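Local coordinates for probable branched-chain amino acid ABC transporter, amino acid binding protein (Thermus thermophilus, PDB 3LKB), which binds valine and probably delivers branched-chain amino acids to the membrane components of an ABC transporter for uptake, at residues A23-G28 against E279-S284; Y34-N39 against R273-P278; Y256-D261 against L267-G272. The protein carries 2 engineered substitutions. All coordinates share one frame; numbering follows the deposited sequence.

Interaction 1: A23-G28 against E279-S284; sequences AGAPYG and ENFIES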
loop_
_atom_site.group_PDB
_atom_site.type_symbol
_atom_site.label_atom_id
_atom_site.label_comp_id
_atom_site.label_asym_id
_atom_site.label_seq_id
_atom_site.Cartn_x
_atom_site.Cartn_y
_atom_site.Cartn_z
ATOM N N ALA A 23 -4.297 5.321 -4.945
ATOM C CA ALA A 23 -4.435 6.756 -4.851
ATOM C C ALA A 23 -4.260 7.182 -3.391
ATOM O O ALA A 23 -3.596 8.164 -3.090
ATOM C CB ALA A 23 -5.818 7.205 -5.423
ATOM N N GLY A 24 -4.815 6.417 -2.466
ATOM C CA GLY A 24 -4.716 6.815 -1.090
ATOM C C GLY A 24 -3.300 6.818 -0.512
ATOM O O GLY A 24 -3.014 7.612 0.394
ATOM N N ALA A 25 -2.433 5.923 -1.000
ATOM C CA ALA A 25 -1.062 5.872 -0.493
ATOM C C ALA A 25 -0.271 7.189 -0.770
ATOM O O ALA A 25 0.146 7.880 0.167
ATOM C CB ALA A 25 -0.322 4.624 -1.013
ATOM N N PRO A 26 -0.147 7.568 -2.052
ATOM C CA PRO A 26 0.529 8.814 -2.386
ATOM C C PRO A 26 -0.190 10.060 -1.817
ATOM O O PRO A 26 0.470 11.002 -1.326
ATOM C CB PRO A 26 0.580 8.780 -3.918
ATOM C CG PRO A 26 -0.510 7.836 -4.349
ATOM C CD PRO A 26 -0.487 6.790 -3.267
ATOM N N TYR A 27 -1.509 10.033 -1.804
ATOM C CA TYR A 27 -2.274 11.086 -1.163
ATOM C C TYR A 27 -1.943 11.248 0.339
ATOM O O TYR A 27 -1.694 12.355 0.809
ATOM C CB TYR A 27 -3.767 10.761 -1.301
ATOM C CG TYR A 27 -4.693 11.901 -1.007
ATOM C CD1 TYR A 27 -5.360 12.545 -2.042
ATOM C CD2 TYR A 27 -4.924 12.332 0.299
ATOM C CE1 TYR A 27 -6.242 13.598 -1.799
ATOM C CE2 TYR A 27 -5.814 13.389 0.555
ATOM C CZ TYR A 27 -6.468 14.019 -0.507
ATOM O OH TYR A 27 -7.374 15.061 -0.289
ATOM N N GLY A 28 -1.977 10.140 1.083
ATOM C CA GLY A 28 -1.702 10.180 2.505
ATOM C C GLY A 28 -0.293 10.692 2.680
ATOM O O GLY A 28 -0.023 11.554 3.515
ATOM N N GLU A 279 10.492 7.752 -6.354
ATOM C CA GLU A 279 10.222 8.520 -7.556
ATOM C C GLU A 279 8.770 8.478 -8.026
ATOM O O GLU A 279 8.205 9.521 -8.404
ATOM C CB GLU A 279 11.134 8.094 -8.702
ATOM C CG GLU A 279 11.709 9.309 -9.394
ATOM C CD GLU A 279 12.715 10.059 -8.484
ATOM O OE1 GLU A 279 13.846 9.518 -8.317
ATOM O OE2 GLU A 279 12.382 11.168 -7.939
ATOM N N ASN A 280 8.180 7.286 -7.991
ATOM C CA ASN A 280 6.812 7.123 -8.439
ATOM C C ASN A 280 5.760 7.771 -7.516
ATOM O O ASN A 280 4.669 8.055 -7.984
ATOM C CB ASN A 280 6.465 5.649 -8.757
ATOM C CG ASN A 280 6.219 4.829 -7.509
ATOM O OD1 ASN A 280 7.145 4.506 -6.776
ATOM N ND2 ASN A 280 4.951 4.492 -7.260
ATOM N N PHE A 281 6.090 8.012 -6.242
ATOM C CA PHE A 281 5.253 8.864 -5.381
ATOM C C PHE A 281 5.391 10.320 -5.770
ATOM O O PHE A 281 4.384 10.994 -5.937
ATOM C CB PHE A 281 5.575 8.699 -3.885
ATOM C CG PHE A 281 4.872 7.558 -3.277
ATOM C CD1 PHE A 281 4.020 7.737 -2.197
ATOM C CD2 PHE A 281 5.020 6.285 -3.811
ATOM C CE1 PHE A 281 3.329 6.659 -1.667
ATOM C CE2 PHE A 281 4.331 5.218 -3.284
ATOM C CZ PHE A 281 3.468 5.416 -2.221
ATOM N N ILE A 282 6.634 10.787 -5.910
ATOM C CA ILE A 282 6.943 12.168 -6.247
ATOM C C ILE A 282 6.124 12.572 -7.490
ATOM O O ILE A 282 5.562 13.670 -7.539
ATOM C CB ILE A 282 8.454 12.396 -6.602
ATOM C CG1 ILE A 282 9.445 12.217 -5.416
ATOM C CG2 ILE A 282 8.653 13.730 -7.289
ATOM C CD1 ILE A 282 8.878 12.499 -4.103
ATOM N N GLU A 283 6.023 11.682 -8.473
ATOM C CA GLU A 283 5.352 12.058 -9.712
ATOM C C GLU A 283 3.858 11.763 -9.800
ATOM O O GLU A 283 3.228 12.072 -10.807
ATOM C CB GLU A 283 6.095 11.516 -10.934
ATOM C CG GLU A 283 6.275 10.043 -10.984
ATOM C CD GLU A 283 7.253 9.583 -12.110
ATOM O OE1 GLU A 283 7.159 8.382 -12.505
ATOM O OE2 GLU A 283 8.106 10.416 -12.575
ATOM N N SER A 284 3.296 11.140 -8.769
ATOM C CA SER A 284 1.910 10.786 -8.838
ATOM C C SER A 284 1.044 12.028 -8.809
ATOM O O SER A 284 1.313 12.953 -8.052
ATOM C CB SER A 284 1.565 9.904 -7.663
ATOM O OG SER A 284 0.267 9.372 -7.819
#
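Phe281 holds CG anti to its carbonyl carbon and beside its backbone N (chi1 -84°), a setting that swings the ring across to Pro26, while Ser284 keeps OG anti to its own N (chi1 -171°), where it also brushes the flank of the same proline. The aromatic ring leads with one flank: Phe281 CE1 comes within 3.6 Å of Pro26 CA, and Phe281 CD1 lies 4.0 Å from Pro26 CB. The two side chains cross at about a right angle, and the approach to the phenyl group is oblique. Farther round the ring, Phe281 CZ reaches Ala25 CB at 4.1 Å. From the next turn of chain, Ser284 OG sits 3.9 Å from Pro26 CG, a van der Waals contact, since this hydroxyl has its polar partners elsewhere: it bonds to Asp237 and to the backbone N of Asn286, capping helix 285-308. The backbones are close, with Pro26 CA and Phe281 CA 5.6 Å apart. Proline has no N-H to offer the preceding turn, and helix 21-41 is kinked there. Across the assembly, Thr17 of the second subunit packs on Ala25 and Gln57 of the second subunit on Phe281. The contact thus packs the short helix 279-282 against the first long helix of a periplasmic binding protein, the one that starts directly after Thr20 of the valine pocket.

Interaction 2: Y34-N39 against R273-P278; sequences YCKWAN and RKYGRP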
loop_
_atom_site.group_PDB
_atom_site.type_symbol
_atom_site.label_atom_id
_atom_site.label_comp_id
_atom_site.label_asym_id
_atom_site.label_seq_id
_atom_site.Cartn_x
_atom_site.Cartn_y
_atom_site.Cartn_z
ATOM N N TYR A 34 3.683 17.479 3.577
ATOM C CA TYR A 34 3.409 18.902 3.561
ATOM C C TYR A 34 3.340 19.452 4.982
ATOM O O TYR A 34 3.861 20.535 5.281
ATOM C CB TYR A 34 2.094 19.142 2.848
ATOM C CG TYR A 34 1.971 20.597 2.534
ATOM C CD1 TYR A 34 2.673 21.100 1.479
ATOM C CD2 TYR A 34 1.178 21.394 3.335
ATOM C CE1 TYR A 34 2.619 22.437 1.196
ATOM C CE2 TYR A 34 1.127 22.742 3.066
ATOM C CZ TYR A 34 1.845 23.246 2.011
ATOM O OH TYR A 34 1.808 24.587 1.762
ATOM N N CYS A 35 2.670 18.683 5.852
ATOM C CA CYS A 35 2.531 19.074 7.231
ATOM C C CYS A 35 3.901 19.167 7.889
ATOM O O CYS A 35 4.149 20.040 8.736
ATOM C CB CYS A 35 1.659 18.085 7.980
ATOM S SG CYS A 35 1.180 18.620 9.652
ATOM N N LYS A 36 4.783 18.256 7.450
ATOM C CA LYS A 36 6.162 18.179 7.915
ATOM C C LYS A 36 6.918 19.411 7.470
ATOM O O LYS A 36 7.639 20.044 8.239
ATOM C CB LYS A 36 6.824 16.945 7.315
ATOM C CG LYS A 36 7.914 16.351 8.188
ATOM C CD LYS A 36 7.716 14.861 8.412
ATOM C CE LYS A 36 6.585 14.599 9.390
ATOM N NZ LYS A 36 6.426 13.140 9.669
ATOM N N TRP A 37 6.757 19.750 6.170
ATOM C CA TRP A 37 7.294 20.975 5.577
ATOM C C TRP A 37 6.730 22.272 6.212
ATOM O O TRP A 37 7.464 23.206 6.437
ATOM C CB TRP A 37 7.090 20.976 4.051
ATOM C CG TRP A 37 7.908 21.984 3.284
ATOM C CD1 TRP A 37 9.234 21.868 2.913
ATOM C CD2 TRP A 37 7.452 23.212 2.725
ATOM N NE1 TRP A 37 9.630 22.967 2.167
ATOM C CE2 TRP A 37 8.553 23.810 2.052
ATOM C CE3 TRP A 37 6.226 23.879 2.736
ATOM C CZ2 TRP A 37 8.464 25.058 1.421
ATOM C CZ3 TRP A 37 6.128 25.140 2.081
ATOM C CH2 TRP A 37 7.244 25.712 1.439
ATOM N N ALA A 38 5.440 22.312 6.536
ATOM C CA ALA A 38 4.896 23.453 7.297
ATOM C C ALA A 38 5.697 23.736 8.572
ATOM O O ALA A 38 6.003 24.884 8.868
ATOM C CB ALA A 38 3.426 23.242 7.628
ATOM N N ASN A 39 6.039 22.687 9.304
ATOM C CA ASN A 39 6.802 22.810 10.559
ATOM C C ASN A 39 8.243 23.310 10.347
ATOM O O ASN A 39 8.689 24.212 11.071
ATOM C CB ASN A 39 6.780 21.492 11.382
ATOM C CG ASN A 39 5.448 21.258 12.115
ATOM O OD1 ASN A 39 4.717 22.201 12.458
ATOM N ND2 ASN A 39 5.126 20.003 12.353
ATOM N N ARG A 273 11.651 14.950 -2.550
ATOM C CA ARG A 273 13.024 14.495 -2.450
ATOM C C ARG A 273 13.524 14.665 -1.029
ATOM O O ARG A 273 14.117 13.737 -0.441
ATOM C CB ARG A 273 13.935 15.127 -3.516
ATOM C CG ARG A 273 14.274 16.604 -3.377
ATOM C CD ARG A 273 15.544 16.889 -2.476
ATOM N NE ARG A 273 16.745 16.114 -2.860
ATOM C CZ ARG A 273 17.688 16.513 -3.725
ATOM N NH1 ARG A 273 17.609 17.698 -4.340
ATOM N NH2 ARG A 273 18.727 15.715 -3.976
ATOM N N LYS A 274 13.170 15.802 -0.439
ATOM C CA LYS A 274 13.574 16.109 0.903
ATOM C C LYS A 274 13.348 14.936 1.816
ATOM O O LYS A 274 14.262 14.596 2.545
ATOM C CB LYS A 274 12.856 17.350 1.428
ATOM C CG LYS A 274 13.295 17.768 2.844
ATOM C CD LYS A 274 13.571 19.295 2.976
ATOM C CE LYS A 274 13.759 19.716 4.450
ATOM N NZ LYS A 274 14.720 18.837 5.256
ATOM N N TYR A 275 12.161 14.321 1.793
ATOM C CA TYR A 275 11.835 13.244 2.745
ATOM C C TYR A 275 12.014 11.838 2.150
ATOM O O TYR A 275 11.461 10.855 2.665
ATOM C CB TYR A 275 10.417 13.416 3.361
ATOM C CG TYR A 275 10.202 14.779 3.990
ATOM C CD1 TYR A 275 10.996 15.200 5.087
ATOM C CD2 TYR A 275 9.247 15.670 3.475
ATOM C CE1 TYR A 275 10.850 16.475 5.658
ATOM C CE2 TYR A 275 9.056 16.953 4.046
ATOM C CZ TYR A 275 9.875 17.355 5.137
ATOM O OH TYR A 275 9.745 18.595 5.699
ATOM N N GLY A 276 12.779 11.760 1.058
ATOM C CA GLY A 276 13.174 10.485 0.430
ATOM C C GLY A 276 12.025 9.637 -0.110
ATOM O O GLY A 276 12.073 8.414 -0.034
ATOM N N ARG A 277 10.981 10.270 -0.645
ATOM C CA ARG A 277 9.896 9.496 -1.238
ATOM C C ARG A 277 10.406 8.800 -2.489
ATOM O O ARG A 277 11.316 9.309 -3.149
ATOM C CB ARG A 277 8.685 10.389 -1.573
ATOM C CG ARG A 277 8.016 10.966 -0.338
ATOM C CD ARG A 277 7.546 9.855 0.543
ATOM N NE ARG A 277 6.686 10.403 1.570
ATOM C CZ ARG A 277 6.025 9.705 2.479
ATOM N NH1 ARG A 277 6.089 8.361 2.516
ATOM N NH2 ARG A 277 5.287 10.373 3.356
ATOM N N PRO A 278 9.835 7.627 -2.811
ATOM C CA PRO A 278 10.190 6.989 -4.093
ATOM C C PRO A 278 9.736 7.832 -5.268
ATOM O O PRO A 278 8.696 8.522 -5.189
ATOM C CB PRO A 278 9.430 5.673 -4.087
ATOM C CG PRO A 278 8.726 5.591 -2.774
ATOM C CD PRO A 278 8.919 6.823 -1.985
#
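Tyr275, the first residue to leave helical geometry in the Schellman motif that ends helix 263-274, presses its ring and hydroxyl against Lys36 and Trp37 of helix 21-41. The evidence for the motif is the positive phi of Gly276 (63°) at the C-prime position, together with the bond from Gly276 N to Arg273 O at 2.8 Å and the one from Arg277 N to Gly272 O. Tyr275 carries CG beside its backbone N (chi1 -54°), which sends the phenol toward helix 21-41. Its end meets the base of Lys36: Tyr275 CZ is 3.8 Å from Lys36 CG, and Tyr275 OH is 3.7 Å from Lys36 CB. The lysine chain, bent at chi2 and chi3, passes CD over one ring face; Lys274 CG lies 3.9 Å above the plane of the Tyr275 ring on the opposite face, offset toward the rim. The hydroxyl also arrives near the plane of the Trp37 indole, at its edge, with Tyr275 OH 3.9 Å from Trp37 CB. Tyr275 OH comes 3.2 Å from Trp37 N, but the angle is too poor for a hydrogen bond. Cutting the side chain back to an alanine is likely to leave the methylenes of Lys36 and the CB of Trp37 without their cover and to open a gap beside helix 21-41. Nearby, Arg277 forms a salt bridge to Asp33 and bonds to Gln57 of the second subunit. Helix 21-41 is sandwiched in the fold: Cys35 and Ala38 rest on Phe49 of strand 47-55, whereas Tyr34 packs between helices 263-274 and 285-308.

Interaction 3: Y256-D261 against L267-G272; sequences YMAHED and LQKEIG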
loop_
_atom_site.group_PDB
_atom_site.type_symbol
_atom_site.label_atom_id
_atom_site.label_comp_id
_atom_site.label_asym_id
_atom_site.label_seq_id
_atom_site.Cartn_x
_atom_site.Cartn_y
_atom_site.Cartn_z
ATOM N N TYR A 256 -2.300 20.102 -12.649
ATOM C CA TYR A 256 -1.141 20.207 -13.497
ATOM C C TYR A 256 -0.424 18.860 -13.483
ATOM O O TYR A 256 -0.528 18.091 -12.484
ATOM C CB TYR A 256 -0.195 21.265 -12.913
ATOM C CG TYR A 256 -0.642 22.667 -13.162
ATOM C CD1 TYR A 256 -0.715 23.159 -14.464
ATOM C CD2 TYR A 256 -0.998 23.512 -12.126
ATOM C CE1 TYR A 256 -1.122 24.440 -14.728
ATOM C CE2 TYR A 256 -1.413 24.839 -12.393
ATOM C CZ TYR A 256 -1.477 25.269 -13.694
ATOM O OH TYR A 256 -1.874 26.537 -14.038
ATOM N N MET A 257 0.315 18.586 -14.565
ATOM C CA MET A 257 1.169 17.416 -14.646
ATOM C C MET A 257 2.547 17.679 -14.095
ATOM O O MET A 257 3.008 18.837 -14.007
ATOM C CB MET A 257 1.316 16.957 -16.077
ATOM C CG MET A 257 -0.007 16.716 -16.819
ATOM S SD MET A 257 -0.924 15.355 -16.029
ATOM C CE MET A 257 -2.451 15.606 -16.794
ATOM N N ALA A 258 3.221 16.583 -13.791
ATOM C CA ALA A 258 4.571 16.590 -13.274
ATOM C C ALA A 258 5.569 17.260 -14.240
ATOM O O ALA A 258 6.628 17.745 -13.802
ATOM C CB ALA A 258 5.006 15.163 -12.968
ATOM N N HIS A 259 5.217 17.331 -15.518
ATOM C CA HIS A 259 6.136 17.863 -16.494
ATOM C C HIS A 259 5.841 19.295 -16.833
ATOM O O HIS A 259 6.547 19.881 -17.629
ATOM C CB HIS A 259 6.185 16.991 -17.764
ATOM C CG HIS A 259 4.919 17.013 -18.566
ATOM N ND1 HIS A 259 3.920 16.070 -18.410
ATOM C CD2 HIS A 259 4.498 17.850 -19.549
ATOM C CE1 HIS A 259 2.937 16.333 -19.257
ATOM N NE2 HIS A 259 3.263 17.401 -19.961
ATOM N N GLU A 260 4.809 19.877 -16.250
ATOM C CA GLU A 260 4.577 21.317 -16.470
ATOM C C GLU A 260 5.303 22.225 -15.445
ATOM O O GLU A 260 5.770 21.778 -14.377
ATOM C CB GLU A 260 3.078 21.616 -16.546
ATOM C CG GLU A 260 2.363 20.924 -17.686
ATOM C CD GLU A 260 0.838 20.985 -17.559
ATOM O OE1 GLU A 260 0.260 20.204 -16.751
ATOM O OE2 GLU A 260 0.212 21.807 -18.299
ATOM N N ASP A 261 5.413 23.507 -15.776
ATOM C CA ASP A 261 6.179 24.445 -14.934
ATOM C C ASP A 261 5.322 25.372 -14.078
ATOM O O ASP A 261 4.644 26.251 -14.611
ATOM C CB ASP A 261 7.160 25.237 -15.815
ATOM C CG ASP A 261 8.216 24.321 -16.491
ATOM O OD1 ASP A 261 8.648 23.309 -15.868
ATOM O OD2 ASP A 261 8.631 24.625 -17.643
ATOM N N LEU A 267 7.530 22.613 -5.908
ATOM C CA LEU A 267 7.509 22.345 -4.472
ATOM C C LEU A 267 7.220 20.880 -4.140
ATOM O O LEU A 267 7.859 20.292 -3.261
ATOM C CB LEU A 267 6.495 23.274 -3.778
ATOM C CG LEU A 267 6.426 23.173 -2.256
ATOM C CD1 LEU A 267 7.749 23.734 -1.745
ATOM C CD2 LEU A 267 5.192 23.927 -1.646
ATOM N N GLN A 268 6.254 20.279 -4.833
ATOM C CA GLN A 268 5.975 18.860 -4.619
ATOM C C GLN A 268 7.264 18.033 -4.772
ATOM O O GLN A 268 7.542 17.180 -3.923
ATOM C CB GLN A 268 4.806 18.407 -5.535
ATOM C CG GLN A 268 4.981 17.127 -6.359
ATOM C CD GLN A 268 3.698 16.683 -7.061
ATOM O OE1 GLN A 268 3.609 15.559 -7.559
ATOM N NE2 GLN A 268 2.710 17.560 -7.115
ATOM N N LYS A 269 8.045 18.339 -5.817
ATOM C CA LYS A 269 9.310 17.678 -6.149
ATOM C C LYS A 269 10.354 17.872 -5.049
ATOM O O LYS A 269 10.928 16.901 -4.515
ATOM C CB LYS A 269 9.853 18.235 -7.479
ATOM C CG LYS A 269 9.552 17.454 -8.782
ATOM C CD LYS A 269 8.193 16.803 -8.785
ATOM C CE LYS A 269 7.427 16.986 -10.132
ATOM N NZ LYS A 269 8.237 17.290 -11.400
ATOM N N GLU A 270 10.531 19.129 -4.662
ATOM C CA GLU A 270 11.423 19.516 -3.595
ATOM C C GLU A 270 11.067 18.809 -2.287
ATOM O O GLU A 270 11.939 18.213 -1.644
ATOM C CB GLU A 270 11.401 21.045 -3.410
ATOM C CG GLU A 270 12.178 21.530 -2.167
ATOM C CD GLU A 270 12.249 23.081 -1.964
ATOM O OE1 GLU A 270 11.645 23.893 -2.716
ATOM O OE2 GLU A 270 12.931 23.483 -0.986
ATOM N N ILE A 271 9.793 18.857 -1.910
ATOM C CA ILE A 271 9.356 18.215 -0.672
ATOM C C ILE A 271 9.516 16.694 -0.776
ATOM O O ILE A 271 10.028 16.010 0.124
ATOM C CB ILE A 271 7.912 18.644 -0.319
ATOM C CG1 ILE A 271 7.897 20.121 0.149
ATOM C CG2 ILE A 271 7.303 17.715 0.704
ATOM C CD1 ILE A 271 6.481 20.675 0.424
ATOM N N GLY A 272 9.121 16.159 -1.918
ATOM C CA GLY A 272 9.263 14.727 -2.108
ATOM C C GLY A 272 10.697 14.252 -1.959
ATOM O O GLY A 272 10.936 13.248 -1.334
#
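Lys269, on helix 263-274, reaches the type I beta turn Met257-Glu260 and gives its ammonium to the carbonyl of Ala258. The turn lies in the loop that leads from strand 250-253 of the large sheet to this helix, a connection consistent with one of the interlobe crossings of type I periplasmic binding proteins. Only the lysine end is close: Lys269 NZ stands 2.9 Å from Ala258 O in a hydrogen bond, although the nearest CA atoms, those of Ala258 and Lys269, are 8.6 Å apart. A chain bent at chi2, chi3 and chi4 spans that separation. The apolar side of the contact is loose by comparison, with Ala258 CB 4.2 Å from Lys269 CE, and the two segments bury just 87 Å² in all. Both residues are partly exposed at the protein surface, and each also touches a crystal neighbour, so the exact pose of the lysine may owe something to the lattice. The turn itself is firmly closed. Glu260 N bonds to Met257 O at 3.1 Å, and the carboxylate folds back so that Met257 N meets Glu260 OE1 at 2.7 Å and 176°, nearly straight; the same oxygen lies in plane at the edge of the Tyr256 ring and pairs with Arg357. At the lysine bond, the angle C=O...NZ is 134°, with Lys269 NZ tilted 16° from the carbonyl plane of Ala258.

The three contacts form a compact cluster on one side of the chain's centre, their centres 12 to 13 Å apart. Helix 21-41 serves interactions 1 and 2, and helix 263-274 serves interactions 2 and 3. Between the last two, Trp37 CG packs 3.5 Å from Ile271 CD1, and Trp37 CZ2 packs 3.5 Å from Leu267 CD1. Helix 279-282 then follows and carries the chain into interaction 1. That contact lies toward the pocket, with the side chain of Pro26 about 10 Å from the bound valine. Interactions 1 and 2 also touch the second subunit; the segments of interaction 3 meet no other chain of the assembly.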